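Local atomic coordinates of 3-dehydroshikimate dehydratase (Bacillus anthracis, PDB entry 3DX5), a protein that converts 3-dehydroshikimate to 3,4-dihydroxybenzoate with the help of a manganese ion, supplying the catechol building block of the siderophore petrobactin. Residues 101-106 against 137-142; 199-204 against 231-236; 9-14 against 253-258. One frame throughout, in Å; residues are numbered along the deposited sequence. Where two conformers were deposited one is given.

Contact 1: residues 101-106 against 137-142; sequences IRTFAG and MYVLLE. With MN (manganese (II) ion), chain B; DHB (3,4-dihydroxybenzoic acid), chain D.
Four backbone hydrogen bonds join residues 101-103 to 138-142 as neighbouring parallel strands. Ile101 N gives to Tyr138 O and Ile101 O takes Leu140 N; Thr103 N then gives to Leu140 O (2.9 Å) and Thr103 O takes Glu142 N. Arg102, opposite Leu140, thus makes none of these bonds with its own N and O, although its CA-H leans on Leu140 O. Past the strand end a water prolongs the pairing, accepting from Ala105 N and donating to Glu142 O.

Charge is concentrated at the C-terminal end. Arg102 NH2 forms a salt bridge with Glu142 OE1 (2.7 Å); OE1 lies in the guanidinium plane, while NH2 approaches it from above the carboxylate plane, 38° out of it. The arginine chain bends at chi2 and chi3, which brings the edge of its guanidinium to OE1. Its CD also lies along that oxygen, 3.2 Å from Glu142 OE1. NH2 donates as well to DHB O2 (2.9 Å), a bond that NH1 supplements weakly. Glu142, with CG anti to its backbone N (chi1 -176°) and the chain extended, divides its oxygens: OE1 serves the arginine, OE2 binds manganese at 2.1 Å. Arg102 NE is held by Asp69 O, Tyr70 makes a cation-pi contact with the same guanidinium, and Phe104 lays its ring atom CE2 over the centre of one guanidinium face.

Packing flanks these groups. Phe104 CE1 comes to 3.6 Å from Glu142 CB. On the other side of the sheet Thr103 CG2 touches Leu141 CD2 (3.7 Å) and Val139 CG1, while Val139 packs on helix 115-134.

This is a right-handed beta-alpha-beta unit of a TIM barrel of the xylose isomerase-like family, with the metal and product at the C-terminal ends of its strands.

Contact 2: residues 199-204 against 231-236; sequences FKNISS and EGIVNY. With DHB (3,4-dihydroxybenzoic acid), chain D.
The CA traces of the two segments come nearest at Ser203 and Gly232, 4.5 Å apart. Neither segment pairs with the other as a regular strand: residues 199-204 leave strand 194-202 through a weakly bonded end at 201-202, and 231-236 is a loop running into helix 236-243. A single hydrogen bond links main chain to main chain, from Ile233 N to Ile202 O (3.0 Å, 161° at the hydrogen). Gly232 lies against the Asn201 amide, its CA 3.3 Å from ND2.

Both ends of the Asn201 amide bind the backbone of Val234. OD1 accepts Val234 N in the carbonyl plane, on a lone pair, and also takes Ile202 N from its own segment; ND2 gives to Val234 O (2.9 Å) and to Leu229 O. With both ends engaged, the buried amide is held against rotation. Its ND2 also meets the rim of the Tyr236 ring, near the ring plane. That tyrosine reaches past it, and its OH donates to Lys200 O (2.7 Å). Tyr236 CE2 lies over one face of the Phe199 ring, 3.6 Å from CG, the two planes inclined at 55°. Lys200 points the other way: an extended chain bent only at its end (chi4 -64°) brings NZ to DHB O3 (2.8 Å), with Asp172 and Glu253 as further partners.

Phe199 continues onto Ile239, Ile240 and Val243 of helix 236-243, and Val234 meets Ile239. On the side of helix 173-178, Tyr236 packs on Phe173 and Val234 on Trp177, which places the loop and the start of helix 236-243 against helix 173-178 and the C-terminal part of strand 194-202.

Contact 3: residues 9-14 against 253-258; sequences SFRHQL and EWFGHN. With MN (manganese (II) ion), chain B; DHB (3,4-dihydroxybenzoic acid), chain D.
Arg11 and Ser9 bind consecutive carbonyls of 253-258. Arg11 NH2 donates to Phe255 O (2.9 Å, 164° at the hydrogen), the oxygen lying in the guanidinium plane, and Ser9 OG donates to Trp254 O (2.7 Å) in the carbonyl plane, on a lone pair. Arg11 starts with CG between its backbone N and carbonyl carbon (chi1 70°) and then extends to NE, which is held by Val216 O; NH1 is bound to Ile8 O and to a water. The guanidinium is therefore gripped along several N-H groups and fixed in its plane.

One of its faces receives CD1 at the edge of the Phe255 ring, the planes 78° apart, while ND1 of His12 lies over the opposite face. The end of the ring across from CD1 approaches the product obliquely, with Phe255 CE2 3.5 Å from DHB C4. Arg11 is thus a second-shell residue behind a pocket wall. Glu253, extended in the other direction, chelates manganese through OE1 and OE2, both at 2.4 Å, and Lys200 also holds OE1. Trp254 NE1 closes its own loop on His257 O (3.0 Å).

Beyond the pocket, His12 O is hydrogen-bonded to Thr37 of the second subunit. The arrangement is that of two loops at the C-terminal ends of adjacent barrel strands, 2-6 and 249-252, where a TIM barrel closes and carries its active site.

In the fold
Contact 1 lies in the wall of a TIM barrel and contacts 2 and 3 at the C-terminal ends of its strands; their centres are 18 to 24 Å apart, and each reaches the bound 3,4-dihydroxybenzoic acid. Along the chain contact 1 comes before contact 2, and both fall between the two segments of contact 3, which brings the first and last strands' loops together. Contact 2 extends from strand 194-202, which adjoins 249-252, so it meets contact 3 directly: Phe199 O and Glu253 N are probably hydrogen-bonded, and Lys200 CE packs on Phe255 CE2. Contacts 1 and 3 supply Glu142 and Glu253 to the manganese, and Asp172 and His198 complete its protein ligands. Distant sequence regions thus build one active site.

Contact 1: residues 101-106 against 137-142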
# COMPACT_ATOMS: atom_id res chain seq x y z
N ILE A 101 20.41 -1.41 -4.83
CA ILE A 101 19.34 -0.65 -4.21
C ILE A 101 18.71 0.31 -5.24
O ILE A 101 19.40 1.17 -5.81
CB ILE A 101 19.84 0.23 -3.03
CG1 ILE A 101 20.52 -0.62 -1.94
CG2 ILE A 101 18.69 1.06 -2.43
CD1 ILE A 101 19.68 -1.82 -1.39
N ARG A 102 17.40 0.20 -5.44
CA ARG A 102 16.71 1.06 -6.37
C ARG A 102 16.20 2.30 -5.62
O ARG A 102 15.61 2.20 -4.54
CB ARG A 102 15.52 0.28 -6.98
CG ARG A 102 14.68 1.00 -8.08
CD ARG A 102 13.79 2.20 -7.60
NE ARG A 102 12.88 1.98 -6.47
CZ ARG A 102 11.65 1.47 -6.58
NH1 ARG A 102 10.89 1.33 -5.48
NH2 ARG A 102 11.20 1.10 -7.79
N THR A 103 16.43 3.47 -6.19
CA THR A 103 15.83 4.69 -5.67
C THR A 103 15.40 5.59 -6.81
O THR A 103 15.65 5.27 -7.98
CB THR A 103 16.75 5.42 -4.64
OG1 THR A 103 16.00 6.45 -3.98
CG2 THR A 103 17.98 6.08 -5.31
N PHE A 104 14.71 6.67 -6.47
CA PHE A 104 14.22 7.65 -7.45
C PHE A 104 15.01 8.93 -7.28
O PHE A 104 15.43 9.25 -6.17
CB PHE A 104 12.72 7.91 -7.26
CG PHE A 104 11.88 6.71 -7.59
CD1 PHE A 104 11.65 6.35 -8.91
CD2 PHE A 104 11.35 5.92 -6.58
CE1 PHE A 104 10.91 5.22 -9.23
CE2 PHE A 104 10.58 4.79 -6.89
CZ PHE A 104 10.37 4.45 -8.20
N ALA A 105 15.21 9.67 -8.36
CA ALA A 105 15.99 10.89 -8.29
C ALA A 105 15.05 12.08 -8.21
O ALA A 105 14.71 12.70 -9.22
CB ALA A 105 16.90 11.02 -9.50
N GLY A 106 14.62 12.39 -7.00
CA GLY A 106 13.75 13.53 -6.77
C GLY A 106 12.28 13.21 -6.91
O GLY A 106 11.91 12.10 -7.29
N MSE A 137 28.15 -1.90 -3.24
CA MSE A 137 26.77 -1.96 -3.68
C MSE A 137 26.49 -0.81 -4.63
O MSE A 137 27.09 0.25 -4.52
CB MSE A 137 25.85 -1.88 -2.46
CG MSE A 137 25.92 -3.11 -1.54
SE MSE A 137 24.96 -2.75 0.11
CE MSE A 137 25.53 -4.29 1.23
N TYR A 138 25.56 -1.03 -5.55
CA TYR A 138 25.22 -0.05 -6.58
C TYR A 138 23.89 0.59 -6.27
O TYR A 138 22.93 -0.09 -5.83
CB TYR A 138 25.16 -0.70 -7.96
CG TYR A 138 26.50 -1.26 -8.38
CD1 TYR A 138 27.48 -0.44 -8.97
CD2 TYR A 138 26.83 -2.59 -8.11
CE1 TYR A 138 28.74 -0.93 -9.32
CE2 TYR A 138 28.10 -3.11 -8.46
CZ TYR A 138 29.03 -2.26 -9.08
OH TYR A 138 30.26 -2.75 -9.42
N VAL A 139 23.83 1.90 -6.56
CA VAL A 139 22.60 2.67 -6.47
C VAL A 139 22.01 2.78 -7.88
O VAL A 139 22.60 3.40 -8.77
CB VAL A 139 22.89 4.10 -5.90
CG1 VAL A 139 21.61 4.97 -5.89
CG2 VAL A 139 23.49 3.99 -4.54
N LEU A 140 20.83 2.20 -8.08
CA LEU A 140 20.16 2.28 -9.37
C LEU A 140 19.05 3.30 -9.33
O LEU A 140 18.07 3.15 -8.57
CB LEU A 140 19.56 0.92 -9.74
CG LEU A 140 20.54 -0.08 -10.37
CD1 LEU A 140 21.61 -0.54 -9.31
CD2 LEU A 140 19.78 -1.26 -10.92
N LEU A 141 19.16 4.33 -10.18
CA LEU A 141 18.06 5.26 -10.33
C LEU A 141 17.11 4.69 -11.34
O LEU A 141 17.52 4.21 -12.40
CB LEU A 141 18.55 6.65 -10.81
CG LEU A 141 19.63 7.32 -9.94
CD1 LEU A 141 20.07 8.65 -10.59
CD2 LEU A 141 19.16 7.52 -8.50
N GLU A 142 15.83 4.74 -11.02
CA GLU A 142 14.80 4.24 -11.93
C GLU A 142 14.36 5.38 -12.87
O GLU A 142 14.19 6.50 -12.44
CB GLU A 142 13.63 3.67 -11.10
CG GLU A 142 12.55 3.05 -11.97
CD GLU A 142 11.69 2.09 -11.20
OE1 GLU A 142 12.21 1.39 -10.30
OE2 GLU A 142 10.50 2.04 -11.50
MN MN B . 9.15 0.69 -12.31
C1 DHB D . 6.75 2.41 -8.45
C2 DHB D . 7.41 2.02 -9.61
C3 DHB D . 6.88 2.33 -10.87
O3 DHB D . 7.47 1.99 -12.05
C4 DHB D . 5.63 3.10 -10.92
O4 DHB D . 5.15 3.38 -12.15
C5 DHB D . 4.99 3.51 -9.75
C6 DHB D . 5.57 3.15 -8.52
C DHB D . 7.35 2.04 -7.10
O1 DHB D . 6.86 2.37 -6.02
O2 DHB D . 8.45 1.29 -7.06
O HOH W 1 13.84 8.63 -10.69

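Contact 2: residues 199-204 against 231-236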
# COMPACT_ATOMS: atom_id res chain seq x y z
N PHE A 199 9.74 -4.25 -16.73
CA PHE A 199 8.91 -4.46 -17.90
C PHE A 199 7.44 -4.33 -17.48
O PHE A 199 6.95 -5.13 -16.69
CB PHE A 199 9.07 -5.91 -18.43
CG PHE A 199 10.35 -6.19 -19.22
CD1 PHE A 199 11.37 -5.25 -19.34
CD2 PHE A 199 10.54 -7.44 -19.79
CE1 PHE A 199 12.54 -5.55 -20.06
CE2 PHE A 199 11.70 -7.76 -20.52
CZ PHE A 199 12.71 -6.80 -20.66
N LYS A 200 6.73 -3.34 -18.01
CA LYS A 200 5.27 -3.32 -17.84
C LYS A 200 4.70 -2.64 -19.08
O LYS A 200 5.46 -2.02 -19.84
CB LYS A 200 4.83 -2.65 -16.51
CG LYS A 200 5.30 -1.16 -16.31
CD LYS A 200 4.70 -0.60 -15.00
CE LYS A 200 5.07 0.88 -14.77
NZ LYS A 200 6.56 1.08 -14.58
N ASN A 201 3.40 -2.72 -19.30
CA ASN A 201 2.82 -2.16 -20.52
C ASN A 201 1.48 -1.53 -20.23
O ASN A 201 0.89 -1.76 -19.16
CB ASN A 201 2.67 -3.24 -21.61
CG ASN A 201 2.88 -2.68 -23.02
OD1 ASN A 201 2.82 -1.45 -23.23
ND2 ASN A 201 3.15 -3.56 -23.99
N ILE A 202 0.95 -0.77 -21.18
CA ILE A 202 -0.33 -0.10 -20.97
C ILE A 202 -1.09 -0.24 -22.28
O ILE A 202 -0.45 -0.32 -23.36
CB ILE A 202 -0.10 1.39 -20.57
CG1 ILE A 202 -1.37 2.01 -20.03
CG2 ILE A 202 0.40 2.25 -21.77
CD1 ILE A 202 -1.67 1.61 -18.59
N SER A 203 -2.43 -0.26 -22.25
CA SER A 203 -3.16 -0.45 -23.54
C SER A 203 -3.11 0.80 -24.42
O SER A 203 -3.19 0.70 -25.64
CB SER A 203 -4.62 -0.86 -23.32
OG SER A 203 -5.28 0.16 -22.58
N SER A 204 -2.93 1.97 -23.82
CA SER A 204 -2.99 3.23 -24.58
C SER A 204 -2.37 4.31 -23.71
O SER A 204 -2.49 4.24 -22.47
CB SER A 204 -4.46 3.57 -24.90
OG SER A 204 -4.70 4.96 -25.02
N GLU A 231 0.40 -7.38 -25.06
CA GLU A 231 -0.96 -6.93 -25.31
C GLU A 231 -1.08 -5.40 -25.19
O GLU A 231 -2.16 -4.86 -25.29
CB GLU A 231 -1.93 -7.61 -24.34
CG GLU A 231 -1.96 -9.13 -24.50
CD GLU A 231 -2.95 -9.82 -23.56
OE1 GLU A 231 -3.84 -9.17 -23.00
OE2 GLU A 231 -2.83 -11.05 -23.39
N GLY A 232 0.04 -4.71 -24.99
CA GLY A 232 0.03 -3.25 -24.90
C GLY A 232 0.71 -2.50 -26.03
O GLY A 232 1.14 -3.11 -26.99
N ILE A 233 0.82 -1.18 -25.88
CA ILE A 233 1.31 -0.30 -26.95
C ILE A 233 2.85 -0.31 -27.08
O ILE A 233 3.37 -0.18 -28.17
CB ILE A 233 0.68 1.15 -26.85
CG1 ILE A 233 0.99 2.03 -28.06
CG2 ILE A 233 1.08 1.85 -25.56
CD1 ILE A 233 0.38 1.51 -29.45
N VAL A 234 3.57 -0.47 -25.98
CA VAL A 234 5.02 -0.63 -26.05
C VAL A 234 5.37 -1.98 -26.69
O VAL A 234 4.73 -3.01 -26.37
CB VAL A 234 5.68 -0.52 -24.67
CG1 VAL A 234 7.23 -0.63 -24.79
CG2 VAL A 234 5.29 0.78 -24.01
N ASN A 235 6.35 -1.97 -27.58
CA ASN A 235 6.75 -3.16 -28.35
C ASN A 235 7.83 -3.93 -27.60
O ASN A 235 9.04 -3.63 -27.71
CB ASN A 235 7.22 -2.76 -29.78
CG ASN A 235 7.36 -3.95 -30.72
OD1 ASN A 235 7.67 -5.05 -30.32
ND2 ASN A 235 7.11 -3.71 -31.98
N TYR A 236 7.39 -4.92 -26.82
CA TYR A 236 8.28 -5.77 -26.05
C TYR A 236 9.06 -6.79 -26.91
O TYR A 236 10.12 -7.25 -26.49
CB TYR A 236 7.56 -6.38 -24.80
CG TYR A 236 7.62 -5.38 -23.68
CD1 TYR A 236 6.61 -4.44 -23.49
CD2 TYR A 236 8.76 -5.29 -22.86
CE1 TYR A 236 6.71 -3.46 -22.49
CE2 TYR A 236 8.87 -4.29 -21.88
CZ TYR A 236 7.83 -3.42 -21.67
OH TYR A 236 7.99 -2.44 -20.72
C1 DHB D . 6.75 2.41 -8.45
C2 DHB D . 7.41 2.02 -9.61
C3 DHB D . 6.88 2.33 -10.87
O3 DHB D . 7.47 1.99 -12.05
C4 DHB D . 5.63 3.10 -10.92
O4 DHB D . 5.15 3.38 -12.15
C5 DHB D . 4.99 3.51 -9.75
C6 DHB D . 5.57 3.15 -8.52
C DHB D . 7.35 2.04 -7.10
O1 DHB D . 6.86 2.37 -6.02
O2 DHB D . 8.45 1.29 -7.06

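Contact 3: residues 9-14 against 253-258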
# COMPACT_ATOMS: atom_id res chain seq x y z
N SER A 9 4.20 -6.31 -6.39
CA SER A 9 2.99 -6.78 -7.08
C SER A 9 1.98 -7.36 -6.10
O SER A 9 0.79 -7.50 -6.43
CB SER A 9 3.34 -7.84 -8.17
OG SER A 9 4.19 -7.24 -9.15
N PHE A 10 2.45 -7.73 -4.90
CA PHE A 10 1.60 -8.39 -3.89
C PHE A 10 1.25 -7.46 -2.72
O PHE A 10 0.82 -7.94 -1.67
CB PHE A 10 2.34 -9.65 -3.37
CG PHE A 10 2.57 -10.66 -4.44
CD1 PHE A 10 1.59 -11.64 -4.69
CD2 PHE A 10 3.71 -10.61 -5.24
CE1 PHE A 10 1.75 -12.57 -5.73
CE2 PHE A 10 3.88 -11.53 -6.30
CZ PHE A 10 2.90 -12.51 -6.54
N ARG A 11 1.45 -6.15 -2.91
CA ARG A 11 1.30 -5.15 -1.80
C ARG A 11 -0.14 -5.07 -1.25
O ARG A 11 -0.35 -4.56 -0.15
CB ARG A 11 1.75 -3.76 -2.30
CG ARG A 11 0.76 -3.11 -3.37
CD ARG A 11 1.46 -2.03 -4.27
NE ARG A 11 0.50 -1.56 -5.29
CZ ARG A 11 0.10 -2.32 -6.33
NH1 ARG A 11 0.66 -3.51 -6.56
NH2 ARG A 11 -0.83 -1.87 -7.17
N HIS A 12 -1.12 -5.54 -2.03
CA HIS A 12 -2.52 -5.53 -1.63
C HIS A 12 -3.15 -6.90 -1.35
O HIS A 12 -4.38 -7.08 -1.42
CB HIS A 12 -3.37 -4.73 -2.63
CG HIS A 12 -2.99 -3.28 -2.67
ND1 HIS A 12 -2.78 -2.61 -3.85
CD2 HIS A 12 -2.72 -2.40 -1.68
CE1 HIS A 12 -2.46 -1.35 -3.59
NE2 HIS A 12 -2.40 -1.20 -2.28
N GLN A 13 -2.32 -7.86 -0.97
CA GLN A 13 -2.85 -9.14 -0.57
C GLN A 13 -2.02 -9.73 0.58
O GLN A 13 -0.86 -9.38 0.77
CB GLN A 13 -2.93 -10.10 -1.78
CG GLN A 13 -1.60 -10.50 -2.37
CD GLN A 13 -1.73 -10.98 -3.84
OE1 GLN A 13 -1.77 -10.17 -4.78
NE2 GLN A 13 -1.75 -12.29 -4.03
N LEU A 14 -2.65 -10.61 1.37
CA LEU A 14 -1.98 -11.28 2.47
C LEU A 14 -1.28 -12.49 1.87
O LEU A 14 -1.95 -13.39 1.40
CB LEU A 14 -3.02 -11.75 3.51
CG LEU A 14 -3.68 -10.58 4.22
CD1 LEU A 14 -4.81 -11.06 5.13
CD2 LEU A 14 -2.62 -9.78 5.02
N GLU A 253 6.96 -6.00 -13.72
CA GLU A 253 6.44 -5.07 -12.73
C GLU A 253 4.94 -4.92 -12.88
O GLU A 253 4.46 -3.90 -13.42
CB GLU A 253 7.10 -3.71 -12.89
CG GLU A 253 6.93 -2.80 -11.67
CD GLU A 253 7.60 -1.44 -11.86
OE1 GLU A 253 7.65 -0.98 -13.03
OE2 GLU A 253 8.07 -0.85 -10.86
N TRP A 254 4.19 -5.88 -12.36
CA TRP A 254 2.73 -5.84 -12.47
C TRP A 254 2.09 -5.14 -11.28
O TRP A 254 2.31 -5.54 -10.13
CB TRP A 254 2.18 -7.28 -12.58
CG TRP A 254 0.69 -7.36 -12.75
CD1 TRP A 254 -0.20 -7.89 -11.88
CD2 TRP A 254 -0.06 -6.92 -13.89
NE1 TRP A 254 -1.47 -7.81 -12.39
CE2 TRP A 254 -1.42 -7.23 -13.63
CE3 TRP A 254 0.28 -6.31 -15.11
CZ2 TRP A 254 -2.46 -6.93 -14.54
CZ3 TRP A 254 -0.76 -6.01 -16.03
CH2 TRP A 254 -2.12 -6.34 -15.74
N PHE A 255 1.30 -4.11 -11.55
CA PHE A 255 0.63 -3.38 -10.49
C PHE A 255 -0.89 -3.65 -10.49
O PHE A 255 -1.61 -3.08 -9.69
CB PHE A 255 0.86 -1.88 -10.69
CG PHE A 255 2.27 -1.44 -10.40
CD1 PHE A 255 2.90 -1.85 -9.22
CD2 PHE A 255 2.93 -0.58 -11.27
CE1 PHE A 255 4.15 -1.42 -8.90
CE2 PHE A 255 4.22 -0.13 -10.96
CZ PHE A 255 4.84 -0.57 -9.77
N GLY A 256 -1.37 -4.54 -11.38
CA GLY A 256 -2.81 -4.79 -11.53
C GLY A 256 -3.35 -5.88 -10.61
O GLY A 256 -2.66 -6.35 -9.68
N HIS A 257 -4.59 -6.27 -10.88
CA HIS A 257 -5.28 -7.30 -10.07
C HIS A 257 -4.80 -8.68 -10.45
O HIS A 257 -4.17 -8.83 -11.50
CB HIS A 257 -6.81 -7.16 -10.29
CG HIS A 257 -7.35 -5.89 -9.70
ND1 HIS A 257 -8.24 -5.07 -10.36
CD2 HIS A 257 -7.06 -5.26 -8.54
CE1 HIS A 257 -8.51 -4.02 -9.61
NE2 HIS A 257 -7.80 -4.10 -8.50
N ASN A 258 -5.06 -9.69 -9.60
CA ASN A 258 -4.81 -11.10 -9.96
C ASN A 258 -3.33 -11.35 -10.32
O ASN A 258 -3.03 -11.98 -11.34
CB ASN A 258 -5.70 -11.53 -11.17
CG ASN A 258 -7.13 -11.01 -11.08
OD1 ASN A 258 -7.66 -10.45 -12.05
ND2 ASN A 258 -7.75 -11.18 -9.92
MN MN B . 9.15 0.69 -12.31
C1 DHB D . 6.75 2.41 -8.45
C2 DHB D . 7.41 2.02 -9.61
C3 DHB D . 6.88 2.33 -10.87
O3 DHB D . 7.47 1.99 -12.05
C4 DHB D . 5.63 3.10 -10.92
O4 DHB D . 5.15 3.38 -12.15
C5 DHB D . 4.99 3.51 -9.75
C6 DHB D . 5.57 3.15 -8.52
C DHB D . 7.35 2.04 -7.10
O1 DHB D . 6.86 2.37 -6.02
O2 DHB D . 8.45 1.29 -7.06
O HOH W 2 -0.53 -5.72 -8.16